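Local coordinates for Low molecular weight protein-tyrosine-phosphatase YfkJ (Bacillus subtilis, PDB 4ETM) that removes phosphate from phosphotyrosine-containing proteins as a low molecular weight protein-tyrosine phosphatase and takes part in resistance to ethanol stress, at residues E36-F39 with R40-A44; R127-D130 with Y131-D134. All blocks are in the same frame, centred on the assembly; numbering follows the deposited sequence.

Interaction 1: E36-F39 with R40-A44; sequences EAIF and RDLAA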
loop_
_atom_site.group_PDB
_atom_site.type_symbol
_atom_site.label_atom_id
_atom_site.label_comp_id
_atom_site.label_asym_id
_atom_site.label_seq_id
_atom_site.Cartn_x
_atom_site.Cartn_y
_atom_site.Cartn_z
ATOM N N GLU A 36 -5.469 -12.128 14.463
ATOM C CA GLU A 36 -4.773 -13.307 14.973
ATOM C C GLU A 36 -5.638 -14.117 15.959
ATOM O O GLU A 36 -5.855 -15.324 15.773
ATOM C CB GLU A 36 -3.439 -12.895 15.620
ATOM C CG GLU A 36 -2.585 -14.099 16.022
ATOM C CD GLU A 36 -1.512 -13.771 17.030
ATOM O OE1 GLU A 36 -1.109 -14.706 17.765
ATOM O OE2 GLU A 36 -1.060 -12.608 17.083
ATOM N N ALA A 37 -6.143 -13.453 16.989
ATOM C CA ALA A 37 -6.934 -14.106 18.026
ATOM C C ALA A 37 -8.232 -14.664 17.468
ATOM O O ALA A 37 -8.614 -15.792 17.776
ATOM C CB ALA A 37 -7.223 -13.131 19.148
ATOM N N ILE A 38 -8.924 -13.870 16.655
ATOM C CA ILE A 38 -10.201 -14.304 16.095
ATOM C C ILE A 38 -10.012 -15.477 15.145
ATOM O O ILE A 38 -10.730 -16.469 15.220
ATOM C CB ILE A 38 -10.912 -13.143 15.364
ATOM C CG1 ILE A 38 -11.477 -12.161 16.387
ATOM C CG2 ILE A 38 -12.022 -13.663 14.463
ATOM C CD1 ILE A 38 -12.173 -10.968 15.751
ATOM N N PHE A 39 -9.031 -15.363 14.259
ATOM C CA PHE A 39 -8.763 -16.419 13.295
ATOM C C PHE A 39 -8.380 -17.713 13.993
ATOM O O PHE A 39 -8.800 -18.802 13.582
ATOM C CB PHE A 39 -7.654 -15.987 12.340
ATOM C CG PHE A 39 -7.257 -17.040 11.376
ATOM C CD1 PHE A 39 -7.917 -17.177 10.167
ATOM C CD2 PHE A 39 -6.216 -17.902 11.670
ATOM C CE1 PHE A 39 -7.539 -18.152 9.273
ATOM C CE2 PHE A 39 -5.840 -18.882 10.781
ATOM C CZ PHE A 39 -6.494 -18.999 9.581
ATOM N N ARG A 40 -7.572 -17.601 15.044
ATOM C CA ARG A 40 -7.168 -18.775 15.817
ATOM C C ARG A 40 -8.394 -19.461 16.402
ATOM O O ARG A 40 -8.498 -20.691 16.367
ATOM C CB ARG A 40 -6.186 -18.384 16.924
ATOM C CG ARG A 40 -6.050 -19.420 18.027
ATOM C CD ARG A 40 -4.672 -19.395 18.671
ATOM N NE ARG A 40 -4.329 -18.090 19.210
ATOM C CZ ARG A 40 -3.336 -17.321 18.769
ATOM N NH1 ARG A 40 -2.544 -17.718 17.781
ATOM N NH2 ARG A 40 -3.125 -16.153 19.338
ATOM N N ASP A 41 -9.319 -18.663 16.927
ATOM C CA ASP A 41 -10.556 -19.177 17.502
ATOM C C ASP A 41 -11.412 -19.906 16.469
ATOM O O ASP A 41 -11.948 -20.990 16.745
ATOM C CB ASP A 41 -11.356 -18.037 18.140
ATOM C CG ASP A 41 -12.584 -18.533 18.872
ATOM O OD1 ASP A 41 -12.414 -19.191 19.921
ATOM O OD2 ASP A 41 -13.715 -18.263 18.403
ATOM N N LEU A 42 -11.554 -19.310 15.289
ATOM C CA LEU A 42 -12.291 -19.932 14.195
ATOM C C LEU A 42 -11.668 -21.261 13.776
ATOM O O LEU A 42 -12.380 -22.247 13.596
ATOM C CB LEU A 42 -12.392 -19.009 12.983
ATOM C CG LEU A 42 -13.221 -17.737 13.172
ATOM C CD1 LEU A 42 -13.378 -16.989 11.844
ATOM C CD2 LEU A 42 -14.575 -18.076 13.760
ATOM N N ALA A 43 -10.342 -21.288 13.630
ATOM C CA ALA A 43 -9.647 -22.524 13.266
ATOM C C ALA A 43 -9.877 -23.638 14.290
ATOM O O ALA A 43 -10.076 -24.804 13.926
ATOM C CB ALA A 43 -8.152 -22.276 13.093
ATOM N N ALA A 44 -9.826 -23.273 15.568
ATOM C CA ALA A 44 -10.036 -24.238 16.645
ATOM C C ALA A 44 -11.436 -24.836 16.584
ATOM O O ALA A 44 -11.614 -26.037 16.799
ATOM C CB ALA A 44 -9.787 -23.590 18.004
HETATM O O HOH W 1 -13.740 -16.078 16.481
#
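E36 OE1 is gripped by both terminal nitrogens of R40, one turn further along the helix. The stronger bond comes from R40 NH2, 2.9 Å from E36 OE1 with an N-H...O angle of 159°; the one from R40 NH1 to the same oxygen is weak. E36 OE1 lies at the guanidinium edge, in its plane, yet the carboxylate stands nearly perpendicular to that plane, at 85°, and receives NH2 from above its own plane. Both side chains leave with CG anti to the backbone N and run side by side; the bend of R40 at chi3 brings its nitrogens back to the acid. The other carboxylate oxygen, OE2, is hydrogen-bonded to S56, so the buried acid is held at both oxygens.

Successive i to i+4 backbone bonds confirm regular alpha-helix, from R40 N to E36 O at 2.9 Å through A43 N to F39 O at 2.9 Å. I38 O does double duty: it accepts L42 N at 3.0 Å and also a water, which donates a second bond to D41 OD2.

Helix 31-45 is the crossover of the beta-alpha-beta unit between strands 19-25 and 52-58: F39 packs on I52 and A54 and meets F23 edge-to-face. Outside the unit, I38 and L42 pack on helix 149-170, and A37 and I38 on L76 of helix 70-78.

Interaction 2: R127-D130 with Y131-D134; sequences RLLD and YVED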
loop_
_atom_site.group_PDB
_atom_site.type_symbol
_atom_site.label_atom_id
_atom_site.label_comp_id
_atom_site.label_asym_id
_atom_site.label_seq_id
_atom_site.Cartn_x
_atom_site.Cartn_y
_atom_site.Cartn_z
ATOM N N ARG A 127 -4.708 -8.598 1.079
ATOM C CA ARG A 127 -5.501 -7.955 2.130
ATOM C C ARG A 127 -6.550 -8.920 2.688
ATOM O O ARG A 127 -7.079 -9.761 1.954
ATOM C CB ARG A 127 -6.201 -6.687 1.618
ATOM C CG ARG A 127 -5.270 -5.513 1.385
ATOM C CD ARG A 127 -6.043 -4.290 0.903
ATOM N NE ARG A 127 -6.746 -4.544 -0.352
ATOM C CZ ARG A 127 -7.323 -3.590 -1.073
ATOM N NH1 ARG A 127 -7.280 -2.331 -0.652
ATOM N NH2 ARG A 127 -7.938 -3.887 -2.215
ATOM N N LEU A 128 -6.849 -8.790 3.978
ATOM C CA LEU A 128 -7.896 -9.605 4.610
ATOM C C LEU A 128 -9.201 -9.532 3.830
ATOM O O LEU A 128 -9.810 -10.564 3.533
ATOM C CB LEU A 128 -8.138 -9.160 6.050
ATOM C CG LEU A 128 -9.188 -9.967 6.813
ATOM C CD1 LEU A 128 -8.767 -11.435 6.941
ATOM C CD2 LEU A 128 -9.428 -9.314 8.168
ATOM N N LEU A 129 -9.640 -8.322 3.488
ATOM C CA LEU A 129 -10.931 -8.181 2.816
ATOM C C LEU A 129 -10.920 -8.552 1.321
ATOM O O LEU A 129 -11.970 -8.531 0.671
ATOM C CB LEU A 129 -11.528 -6.792 3.041
ATOM C CG LEU A 129 -11.758 -6.446 4.511
ATOM C CD1 LEU A 129 -12.324 -5.034 4.622
ATOM C CD2 LEU A 129 -12.698 -7.472 5.136
ATOM N N ASP A 130 -9.747 -8.901 0.784
ATOM C CA ASP A 130 -9.645 -9.482 -0.558
ATOM C C ASP A 130 -10.375 -10.837 -0.564
ATOM O O ASP A 130 -10.887 -11.287 -1.599
ATOM C CB ASP A 130 -8.169 -9.658 -1.001
ATOM C CG ASP A 130 -7.451 -8.324 -1.283
ATOM O OD1 ASP A 130 -8.112 -7.266 -1.360
ATOM O OD2 ASP A 130 -6.205 -8.339 -1.445
ATOM N N TYR A 131 -10.441 -11.484 0.600
ATOM C CA TYR A 131 -11.105 -12.782 0.710
ATOM C C TYR A 131 -12.621 -12.699 0.869
ATOM O O TYR A 131 -13.323 -13.697 0.708
ATOM C CB TYR A 131 -10.516 -13.592 1.857
ATOM C CG TYR A 131 -9.084 -13.985 1.607
ATOM C CD1 TYR A 131 -8.776 -15.191 0.983
ATOM C CD2 TYR A 131 -8.045 -13.135 1.950
ATOM C CE1 TYR A 131 -7.465 -15.553 0.746
ATOM C CE2 TYR A 131 -6.744 -13.486 1.717
ATOM C CZ TYR A 131 -6.454 -14.690 1.114
ATOM O OH TYR A 131 -5.143 -15.030 0.878
ATOM N N VAL A 132 -13.117 -11.517 1.211
ATOM C CA VAL A 132 -14.550 -11.295 1.283
ATOM C C VAL A 132 -14.994 -10.874 -0.106
ATOM O O VAL A 132 -15.008 -9.689 -0.435
ATOM C CB VAL A 132 -14.898 -10.198 2.306
ATOM C CG1 VAL A 132 -16.409 -9.994 2.390
ATOM C CG2 VAL A 132 -14.334 -10.557 3.658
ATOM N N GLU A 133 -15.316 -11.856 -0.936
ATOM C CA GLU A 133 -15.689 -11.578 -2.307
ATOM C C GLU A 133 -17.203 -11.607 -2.412
ATOM O O GLU A 133 -17.812 -12.676 -2.356
ATOM C CB GLU A 133 -15.063 -12.598 -3.258
ATOM N N ASP A 134 -17.811 -10.432 -2.551
ATOM C CA ASP A 134 -17.077 -9.176 -2.608
ATOM C C ASP A 134 -17.836 -8.103 -1.853
ATOM O O ASP A 134 -19.006 -7.847 -2.134
ATOM C CB ASP A 134 -16.851 -8.730 -4.055
#
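Y131 lies with its side chain against the carbonyl oxygens of L128 and R127. Its CB sits 3.5 Å from L128 O, and CG lies a little further from that oxygen. At the ring, CD2 is 3.5 Å from L128 O and equally far from R127 O; CE2 keeps R127 O within 3.7 Å, while CZ and OH lie beyond contact distance of it. L128 O lies in the ring plane at its edge, whereas R127 O approaches obliquely. With chi1 at -66°, CG stands beside the backbone N of Y131, which places the CD2 edge near the same carbonyl that this N-H binds. That bond, Y131 N to L128 O, measures 3.1 Å, with the donor 46° out of the carbonyl plane. Its i to i+3 spacing fits the 3-10 turn of 128-130, and a weak bond from V132 N to L129 O follows it. V132 is the centre of an inverse gamma turn, with E133 N weakly bonded to Y131 O.

L129 and V132 lie alongside each other, with L129 CD2 3.8 Å from V132 CG2. D130 turns back to the start of the turn: its OD2 accepts R127 N at 2.9 Å, while OD1 forms a salt bridge with R127 NE at 3.2 Å. The R127 guanidinium has a second acid partner, D139.

Following strand 125-127, the turn sets Y131 against Y101 and I103 of strand 101-104 and L163 of helix 149-170, where L128 also packs on I156.

In the fold
Interactions 1 and 2 lie in one phosphatase fold but on different secondary-structure elements, with centres about 17 Å apart and nearest atoms about 7 Å apart, without touching. Helix 149-170 is their common neighbour: I38 and L42 of interaction 1 reach K157, E161 and L164, while L128, Y131 and V132 of interaction 2 meet I156, Q162, L163 and S166. Neither holds a catalytic residue, but both lie within about 10 Å of one. The side chain of E36 is about 9 Å from that of the nucleophile C25, and the side chain of L128 is about 9 Å from it and about 8 Å from that of R31. A potassium ion lies about 4 Å from the E36 side chain.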